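Local atomic coordinates of calcium-dependent protein kinase, putative (Plasmodium falciparum, PDB entry 3MSE), a protein that probably phosphorylates serine and threonine residues of other proteins in response to calcium, which its C-terminal EF-hand region, the part described here, binds. Residues I70-W73 with D74-I78; G54-S57 with H58-Y62; D140-D143 with I144-F148; N165-S168 with F169-K173. All coordinates share one frame; numbering follows the deposited sequence. Where two conformers were deposited one is given.

Contact 1. Residues I70-W73 with D74-I78; sequences IKKW and DINRI. With SO4 (sulfate ion), chain C.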
# COMPACT_ATOMS: atom_id res chain seq x y z
N ILE A 70 -4.19 29.29 -0.14
CA ILE A 70 -5.45 28.79 -0.71
C ILE A 70 -6.53 29.83 -0.44
O ILE A 70 -6.62 30.35 0.67
CB ILE A 70 -5.85 27.41 -0.11
CG1 ILE A 70 -4.63 26.47 -0.08
CG2 ILE A 70 -7.07 26.82 -0.84
CD1 ILE A 70 -3.97 26.22 -1.44
N LYS A 71 -7.36 30.12 -1.43
CA LYS A 71 -8.38 31.16 -1.29
C LYS A 71 -9.67 30.60 -0.67
O LYS A 71 -9.98 29.40 -0.82
CB LYS A 71 -8.69 31.79 -2.66
CG LYS A 71 -7.48 32.49 -3.31
CD LYS A 71 -7.14 33.79 -2.57
CE LYS A 71 -5.87 34.47 -3.10
NZ LYS A 71 -5.53 35.59 -2.19
N LYS A 72 -10.40 31.48 -0.00
CA LYS A 72 -11.64 31.15 0.69
C LYS A 72 -12.54 30.19 -0.08
O LYS A 72 -13.00 29.20 0.48
CB LYS A 72 -12.41 32.43 1.02
CG LYS A 72 -13.83 32.18 1.51
CD LYS A 72 -14.43 33.40 2.21
CE LYS A 72 -15.90 33.15 2.50
NZ LYS A 72 -16.44 34.19 3.42
N TRP A 73 -12.81 30.49 -1.35
CA TRP A 73 -13.71 29.66 -2.16
C TRP A 73 -13.16 28.26 -2.37
O TRP A 73 -13.91 27.30 -2.39
CB TRP A 73 -14.04 30.31 -3.50
CG TRP A 73 -12.86 30.99 -4.15
CD1 TRP A 73 -12.02 30.46 -5.08
CD2 TRP A 73 -12.42 32.34 -3.93
NE1 TRP A 73 -11.07 31.39 -5.45
CE2 TRP A 73 -11.30 32.55 -4.76
CE3 TRP A 73 -12.88 33.39 -3.12
CZ2 TRP A 73 -10.61 33.78 -4.80
CZ3 TRP A 73 -12.18 34.61 -3.15
CH2 TRP A 73 -11.05 34.79 -3.98
N ASP A 74 -11.84 28.13 -2.49
CA ASP A 74 -11.26 26.80 -2.58
C ASP A 74 -11.28 26.08 -1.22
O ASP A 74 -11.63 24.89 -1.15
CB ASP A 74 -9.85 26.86 -3.17
CG ASP A 74 -9.87 27.18 -4.68
OD1 ASP A 74 -10.90 26.93 -5.36
OD2 ASP A 74 -8.84 27.65 -5.19
N ILE A 75 -10.90 26.79 -0.16
CA ILE A 75 -10.84 26.20 1.18
C ILE A 75 -12.22 25.59 1.51
O ILE A 75 -12.29 24.44 1.95
CB ILE A 75 -10.45 27.21 2.28
CG1 ILE A 75 -9.05 27.80 2.05
CG2 ILE A 75 -10.50 26.53 3.69
CD1 ILE A 75 -8.69 28.84 3.09
N ASN A 76 -13.28 26.35 1.27
CA ASN A 76 -14.63 25.85 1.54
C ASN A 76 -15.04 24.62 0.72
O ASN A 76 -15.71 23.71 1.26
CB ASN A 76 -15.67 26.96 1.42
CG ASN A 76 -15.65 27.90 2.63
OD1 ASN A 76 -15.20 27.54 3.72
ND2 ASN A 76 -16.14 29.11 2.44
N ARG A 77 -14.64 24.56 -0.56
CA ARG A 77 -14.89 23.35 -1.34
C ARG A 77 -14.09 22.15 -0.83
O ARG A 77 -14.61 21.04 -0.85
CB ARG A 77 -14.63 23.54 -2.83
CG ARG A 77 -15.56 24.56 -3.49
CD ARG A 77 -15.13 24.81 -4.93
NE ARG A 77 -15.39 23.65 -5.77
CZ ARG A 77 -14.98 23.52 -7.02
NH1 ARG A 77 -14.29 24.50 -7.61
NH2 ARG A 77 -15.29 22.43 -7.71
N ILE A 78 -12.85 22.39 -0.39
CA ILE A 78 -12.01 21.36 0.20
C ILE A 78 -12.65 20.84 1.50
O ILE A 78 -12.78 19.63 1.71
CB ILE A 78 -10.58 21.86 0.43
CG1 ILE A 78 -9.85 22.04 -0.91
CG2 ILE A 78 -9.79 20.92 1.34
CD1 ILE A 78 -8.58 22.86 -0.79
S SO4 C . -14.05 23.53 -11.45
O1 SO4 C . -12.79 23.16 -12.08
O2 SO4 C . -14.52 22.48 -10.56
O3 SO4 C . -13.76 24.71 -10.65
O4 SO4 C . -15.07 23.75 -12.45
O HOH W 1 -6.85 28.92 -3.85
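Lys-71 O accepts the backbone N-H of Ile-75 at 2.8 Å and so opens helix 72-82, for which Lys-71 is the N-cap residue. One residue on, Asn-76 N reaches Lys-72 O at 3.0 Å, while the next bond, Arg-77 N to Trp-73 O, is weak. A water bridges the start of the helix: it accepts from Lys-71 N and donates to Asp-74 OD2, 2.7 Å from each. An aspartate probably suits this spot, its charge lying near the positive end of the helix dipole; Lys-11 of the second subunit adds a long, weak ion pair to OD2.

Among the apolar contacts, Ile-70 CG2, anti to the backbone N, meets Asp-74 CB, Ile-75 CG1 at 3.6 Å and, more loosely, Ile-78 CD1. Both Ile-70 and Asp-74 also pack on the second subunit, whereas buried Ile-75 faces helix 58-67. Lys-71 CB lies over one face of the Trp-73 indole, displaced toward its rim.

One turn on from Trp-73, Arg-77 bends at chi3 (70°) and presents its guanidinium edge to a sulfate, NH1 donating to O3 at 3.1 Å and NH2 to O2 at 3.0 Å. This paired grip suits a tetrahedral anion, though the sulfate probably comes from the crystallisation liquor. A helix start held this way relies on backbone, water and carboxylate together, with isoleucines packing beside them.

Contact 2. Residues G54-S57 with H58-Y62; sequences GSLS and HREIY. With CA (calcium ion), chain E.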
# COMPACT_ATOMS: atom_id res chain seq x y z
N GLY A 54 -7.24 14.54 18.14
CA GLY A 54 -7.21 13.45 17.17
C GLY A 54 -8.14 13.62 15.98
O GLY A 54 -8.27 12.72 15.16
N SER A 55 -8.80 14.78 15.88
CA SER A 55 -9.58 15.09 14.70
C SER A 55 -9.45 16.58 14.33
O SER A 55 -8.96 17.39 15.13
CB SER A 55 -11.04 14.71 14.90
OG SER A 55 -11.64 15.60 15.80
N LEU A 56 -9.88 16.93 13.12
CA LEU A 56 -9.70 18.29 12.59
C LEU A 56 -11.00 19.04 12.44
O LEU A 56 -11.89 18.59 11.72
CB LEU A 56 -8.97 18.27 11.23
CG LEU A 56 -7.56 17.70 11.18
CD1 LEU A 56 -6.94 17.88 9.80
CD2 LEU A 56 -6.68 18.32 12.26
N SER A 57 -11.13 20.18 13.11
CA SER A 57 -12.29 21.03 12.89
C SER A 57 -12.15 21.79 11.56
O SER A 57 -11.06 21.82 10.98
CB SER A 57 -12.51 22.00 14.04
OG SER A 57 -11.53 23.03 14.03
N HIS A 58 -13.23 22.40 11.08
CA HIS A 58 -13.14 23.26 9.89
C HIS A 58 -12.14 24.40 10.10
O HIS A 58 -11.28 24.65 9.24
CB HIS A 58 -14.53 23.79 9.48
CG HIS A 58 -15.40 22.74 8.83
ND1 HIS A 58 -16.43 23.06 7.96
CD2 HIS A 58 -15.39 21.39 8.92
CE1 HIS A 58 -17.03 21.95 7.57
NE2 HIS A 58 -16.42 20.92 8.13
N ARG A 59 -12.23 25.07 11.25
CA ARG A 59 -11.32 26.17 11.58
C ARG A 59 -9.85 25.76 11.59
O ARG A 59 -9.01 26.46 11.03
CB ARG A 59 -11.70 26.81 12.92
CG ARG A 59 -10.71 27.86 13.41
CD ARG A 59 -10.98 28.24 14.86
NE ARG A 59 -10.73 27.11 15.76
CZ ARG A 59 -9.54 26.52 15.91
NH1 ARG A 59 -8.49 26.92 15.19
NH2 ARG A 59 -9.43 25.51 16.75
N GLU A 60 -9.55 24.63 12.22
CA GLU A 60 -8.15 24.14 12.27
C GLU A 60 -7.52 24.01 10.88
O GLU A 60 -6.34 24.34 10.70
CB GLU A 60 -8.04 22.79 13.00
CG GLU A 60 -8.20 22.88 14.54
CD GLU A 60 -8.18 21.51 15.23
OE1 GLU A 60 -7.84 21.46 16.43
OE2 GLU A 60 -8.49 20.48 14.58
N ILE A 61 -8.29 23.50 9.93
CA ILE A 61 -7.81 23.35 8.56
C ILE A 61 -7.82 24.74 7.86
O ILE A 61 -6.88 25.10 7.17
CB ILE A 61 -8.70 22.35 7.78
CG1 ILE A 61 -8.58 20.94 8.38
CG2 ILE A 61 -8.35 22.31 6.30
CD1 ILE A 61 -9.57 19.97 7.79
N TYR A 62 -8.91 25.48 8.06
CA TYR A 62 -9.12 26.77 7.42
C TYR A 62 -7.94 27.71 7.67
O TYR A 62 -7.36 28.26 6.72
CB TYR A 62 -10.39 27.44 7.92
CG TYR A 62 -10.86 28.57 7.03
CD1 TYR A 62 -10.14 29.78 6.96
CD2 TYR A 62 -12.00 28.43 6.24
CE1 TYR A 62 -10.57 30.82 6.11
CE2 TYR A 62 -12.44 29.45 5.39
CZ TYR A 62 -11.72 30.65 5.33
OH TYR A 62 -12.16 31.66 4.48
CA CA E . -8.41 18.96 16.70
O HOH W 2 -10.11 19.75 16.81
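Glu-60 OE2 is gripped twice: it binds the calcium ion at 2.6 Å and accepts the backbone N-H of Ser-57 at 3.0 Å, the donor coming from above the carboxylate plane. OE1 binds the same ion, so the carboxylate is bidentate, as the last ligand of an EF-hand loop usually is. Ser-55 adds its carbonyl O at 2.3 Å; Asp-49, Asn-51 and Asn-53 complete the protein ligands, and a water lies on the ion too.

The bond to Ser-57 N is half of a capping box. In return Ser-57 OG, placed by a chi1 of 72° where it faces the first turn, accepts Glu-60 N at 3.1 Å and 166°, starting helix 58-67. Serine suits the N-cap because its short side chain can turn back to the first turn.

Leu-56 and Ile-61 meet at about a right angle, CD1 to CG1 at 3.8 Å, and both pack on Leu-48 of helix 18-48. The backbone of Leu-56 pairs with Ile-90 in the short sheet of the EF-hand pair. His-58 turns elsewhere, its NE2 hydrogen-bonded to Asp-83 OD2. One glutamate thus ties metal binding to helix capping, so calcium occupancy would probably bear on how the helix starts.

Contact 3. Residues D140-D143 with I144-F148; sequences DNND and IDNFF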
# COMPACT_ATOMS: atom_id res chain seq x y z
N ASP A 140 24.05 -17.28 -9.09
CA ASP A 140 24.56 -17.73 -10.39
C ASP A 140 23.45 -18.34 -11.26
O ASP A 140 22.26 -18.20 -10.96
CB ASP A 140 25.71 -18.73 -10.20
CG ASP A 140 25.31 -19.98 -9.38
OD1 ASP A 140 24.14 -20.45 -9.45
OD2 ASP A 140 26.18 -20.50 -8.66
N ASN A 141 23.85 -19.05 -12.32
CA ASN A 141 22.89 -19.62 -13.27
C ASN A 141 22.03 -20.79 -12.76
O ASN A 141 20.90 -20.98 -13.23
CB ASN A 141 23.59 -20.02 -14.57
CG ASN A 141 22.82 -19.57 -15.79
OD1 ASN A 141 22.21 -20.38 -16.49
ND2 ASN A 141 22.83 -18.26 -16.04
N ASN A 142 22.58 -21.56 -11.81
CA ASN A 142 21.84 -22.64 -11.14
C ASN A 142 20.60 -22.12 -10.42
O ASN A 142 19.49 -22.62 -10.60
CB ASN A 142 22.76 -23.37 -10.15
CG ASN A 142 22.12 -24.64 -9.58
OD1 ASN A 142 21.52 -25.44 -10.30
ND2 ASN A 142 22.26 -24.82 -8.26
N ASP A 143 20.80 -21.08 -9.62
CA ASP A 143 19.72 -20.42 -8.89
C ASP A 143 18.62 -19.93 -9.84
O ASP A 143 17.43 -20.12 -9.57
CB ASP A 143 20.30 -19.27 -8.07
CG ASP A 143 21.43 -19.71 -7.13
OD1 ASP A 143 21.19 -20.61 -6.29
OD2 ASP A 143 22.56 -19.16 -7.23
N ILE A 144 19.02 -19.31 -10.95
CA ILE A 144 18.07 -18.72 -11.89
C ILE A 144 17.18 -19.79 -12.51
O ILE A 144 15.96 -19.61 -12.59
CB ILE A 144 18.77 -17.87 -12.98
CG1 ILE A 144 19.51 -16.68 -12.34
CG2 ILE A 144 17.76 -17.37 -14.01
CD1 ILE A 144 20.54 -16.03 -13.22
N ASP A 145 17.79 -20.89 -12.95
CA ASP A 145 17.06 -22.00 -13.57
C ASP A 145 16.01 -22.59 -12.64
O ASP A 145 14.89 -22.83 -13.07
CB ASP A 145 18.01 -23.10 -14.05
CG ASP A 145 18.64 -22.79 -15.39
OD1 ASP A 145 17.97 -22.17 -16.24
OD2 ASP A 145 19.82 -23.16 -15.59
N ASN A 146 16.39 -22.81 -11.38
CA ASN A 146 15.45 -23.21 -10.32
C ASN A 146 14.23 -22.31 -10.26
O ASN A 146 13.09 -22.79 -10.18
CB ASN A 146 16.14 -23.21 -8.95
CG ASN A 146 17.22 -24.27 -8.84
OD1 ASN A 146 17.33 -25.17 -9.69
ND2 ASN A 146 18.03 -24.19 -7.78
N PHE A 147 14.46 -20.99 -10.30
CA PHE A 147 13.37 -20.03 -10.21
C PHE A 147 12.38 -20.18 -11.38
O PHE A 147 11.16 -20.11 -11.17
CB PHE A 147 13.91 -18.60 -10.10
CG PHE A 147 12.86 -17.54 -10.28
CD1 PHE A 147 12.76 -16.85 -11.49
CD2 PHE A 147 11.97 -17.23 -9.26
CE1 PHE A 147 11.80 -15.87 -11.67
CE2 PHE A 147 11.00 -16.26 -9.43
CZ PHE A 147 10.91 -15.57 -10.65
N PHE A 148 12.89 -20.39 -12.59
CA PHE A 148 12.04 -20.54 -13.77
C PHE A 148 11.22 -21.83 -13.74
O PHE A 148 10.05 -21.85 -14.15
CB PHE A 148 12.84 -20.41 -15.07
CG PHE A 148 13.02 -18.98 -15.53
CD1 PHE A 148 12.11 -18.40 -16.40
CD2 PHE A 148 14.09 -18.21 -15.07
CE1 PHE A 148 12.26 -17.08 -16.81
CE2 PHE A 148 14.25 -16.89 -15.48
CZ PHE A 148 13.34 -16.32 -16.34
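Ile-144 lays its CG1 3.4 Å from Asp-140 O, the carbonyl at the N-cap of helix 141-152, just behind a capping box built by Asp-140 and Asp-143. In that box two acceptors come close, Asp-140 OD1 and Asp-143 OD2 at 3.0 Å, and the backbone N-H groups round them probably ease the repulsion. Asp-143 OD2 takes the N-H of Asp-140 on its anti lone pair, at 3.0 Å and 173°, while Asp-140 OD1 receives weak bonds from Asp-143 N and Asn-142 N. With chi1 -55°, Asp-143 CG lies beside its own N, which leaves OD2 facing Asp-140 N. The positive end of the helix dipole would favour acidic residues here.

On another side, the Asn-141 amide and the Asp-145 carboxylate cross obliquely with planes 88° apart. Their oxygens, OD1 and OD2, remain 3.8 Å from each other with no bond between them; Lys-127 supplies the positive partner, hydrogen-bonded to Asn-141 OD1 and in a long, weak ion pair with Asp-145 OD1.

The apolar residues turn to the protein interior. Ile-144 packs on Ile-130 and Val-131 of helix 127-133, and Phe-147 meets Ile-130 as well as Ile-19 and Ile-23 of helix 18-48, so this helix is fastened to the domain by its hydrophobic stripe. Along the backbone, Asn-146 N donates to Asn-142 O, at 3.2 Å, and the amide carbon CG of Asn-146 rests 3.3 Å from that same Asn-142 oxygen.

Contact 4. Residues N165-S168 with F169-K173; sequences NKIS and FQEFK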
# COMPACT_ATOMS: atom_id res chain seq x y z
N ASN A 165 10.93 -20.19 -22.08
CA ASN A 165 11.48 -19.91 -20.76
C ASN A 165 11.36 -18.42 -20.45
O ASN A 165 12.35 -17.71 -20.21
CB ASN A 165 12.93 -20.39 -20.65
CG ASN A 165 13.26 -20.91 -19.27
OD1 ASN A 165 12.59 -21.81 -18.75
ND2 ASN A 165 14.31 -20.34 -18.66
N LYS A 166 10.11 -17.96 -20.50
CA LYS A 166 9.73 -16.58 -20.29
C LYS A 166 8.56 -16.59 -19.32
O LYS A 166 7.92 -17.62 -19.13
CB LYS A 166 9.30 -15.94 -21.61
CG LYS A 166 10.26 -16.19 -22.78
CD LYS A 166 9.83 -15.43 -24.04
CE LYS A 166 10.29 -13.98 -24.02
NZ LYS A 166 11.78 -13.88 -24.04
N ILE A 167 8.26 -15.44 -18.73
CA ILE A 167 7.21 -15.35 -17.73
C ILE A 167 6.30 -14.16 -18.01
O ILE A 167 6.76 -13.01 -18.03
CB ILE A 167 7.81 -15.26 -16.29
CG1 ILE A 167 8.66 -16.50 -15.97
CG2 ILE A 167 6.72 -15.06 -15.25
CD1 ILE A 167 9.56 -16.35 -14.73
N SER A 168 5.02 -14.43 -18.23
CA SER A 168 4.01 -13.39 -18.38
C SER A 168 3.66 -12.82 -17.01
O SER A 168 4.03 -13.41 -15.99
CB SER A 168 2.74 -13.98 -19.01
OG SER A 168 2.02 -14.75 -18.05
N PHE A 169 2.94 -11.71 -16.97
CA PHE A 169 2.53 -11.14 -15.70
C PHE A 169 1.66 -12.11 -14.92
O PHE A 169 1.75 -12.18 -13.70
CB PHE A 169 1.82 -9.80 -15.84
CG PHE A 169 1.28 -9.29 -14.53
CD1 PHE A 169 -0.10 -9.20 -14.32
CD2 PHE A 169 2.14 -8.98 -13.48
CE1 PHE A 169 -0.60 -8.77 -13.09
CE2 PHE A 169 1.65 -8.56 -12.25
CZ PHE A 169 0.27 -8.45 -12.06
N GLN A 170 0.81 -12.85 -15.64
CA GLN A 170 -0.13 -13.78 -15.02
C GLN A 170 0.61 -14.94 -14.34
O GLN A 170 0.28 -15.29 -13.21
CB GLN A 170 -1.17 -14.29 -16.04
CG GLN A 170 -2.48 -14.78 -15.41
CD GLN A 170 -3.22 -13.68 -14.65
OE1 GLN A 170 -3.64 -13.88 -13.51
NE2 GLN A 170 -3.37 -12.51 -15.27
N GLU A 171 1.59 -15.50 -15.03
CA GLU A 171 2.42 -16.58 -14.48
C GLU A 171 3.30 -16.08 -13.33
O GLU A 171 3.55 -16.80 -12.37
CB GLU A 171 3.32 -17.17 -15.56
CG GLU A 171 2.58 -17.72 -16.77
CD GLU A 171 3.53 -18.12 -17.88
OE1 GLU A 171 3.24 -19.10 -18.60
OE2 GLU A 171 4.58 -17.45 -18.04
N PHE A 172 3.76 -14.83 -13.45
CA PHE A 172 4.52 -14.16 -12.40
C PHE A 172 3.64 -14.01 -11.17
O PHE A 172 4.02 -14.43 -10.07
CB PHE A 172 5.00 -12.79 -12.88
CG PHE A 172 5.63 -11.95 -11.81
CD1 PHE A 172 4.93 -10.91 -11.23
CD2 PHE A 172 6.94 -12.20 -11.39
CE1 PHE A 172 5.51 -10.12 -10.23
CE2 PHE A 172 7.54 -11.42 -10.39
CZ PHE A 172 6.83 -10.38 -9.81
N LYS A 173 2.46 -13.44 -11.37
CA LYS A 173 1.48 -13.20 -10.31
C LYS A 173 1.07 -14.50 -9.64
O LYS A 173 1.00 -14.57 -8.41
CB LYS A 173 0.25 -12.49 -10.88
CG LYS A 173 -0.77 -12.07 -9.82
CD LYS A 173 -2.19 -12.33 -10.29
CE LYS A 173 -2.80 -11.17 -11.07
NZ LYS A 173 -3.71 -10.34 -10.22
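Ser-168 and Glu-171 exchange two hydrogen bonds in a capping box that begins helix 169-177. Ser-168 OG accepts Glu-171 N at 3.1 Å and a nearly straight 172°, and Ser-168 N donates back to Glu-171 OE2 at 3.1 Å, meeting that oxygen on its anti side but 35° out of the carboxylate plane. The first helical backbone bond, Phe-172 N to Ser-168 O at 2.9 Å, stands beside them, so Ser-168 is held through its amide, hydroxyl and carbonyl.

Torsions make the exchange possible. At a chi1 of 75° the serine hydroxyl lies between its own N and carbonyl carbon; Glu-171 CG lies anti to the carbonyl carbon, and the chain then runs extended, which brings CG to 3.3 Å from Ser-168 OG and carries the carboxylate back to the serine amide. Glutamate is long enough to make that reach, where serine is short enough to cap.

Further out, Ile-167 CG2 sits 3.7 Å from Phe-172 CB, the side chains crossing at a slant. Ile-167 also packs on Val-151 of helix 141-152, and its backbone bonds to Ile-125 of the second calcium-binding loop. Phe-172 turns its ring into an edge-to-face stack with Phe-114, while Phe-169 receives Lys-111 in a cation-pi contact; both rings touch Leu-110 of helix 109-117.

Glu-171 itself packs on His-152 of helix 141-152. The chemistry implies that charge and hydrogen bonding start the helix, while isoleucine and phenylalanine fix it against helix 109-117 and the loop at Ile-125.

In the fold
The four contacts start helices in two separate EF-hand regions, at opposite sides of the chain's centre. Along the chain contact 2 comes first, then 1, 3 and 4. Contacts 2 and 1 begin the successive helices 58-67 and 72-82 within one EF-hand pair; their centres are 14 Å apart, and Tyr-62 packs against Lys-72, Ile-75 and Asn-76. Contacts 3 and 4, centres 15 Å apart, begin helices 141-152 and 169-177 and meet where Phe-147 and Phe-148 pack on Ile-167. Between the two groups centres lie 48 to 57 Å apart, with long helix 18-48 contributing to both regions. The two calcium sites therefore lie in separate regions joined by that helix.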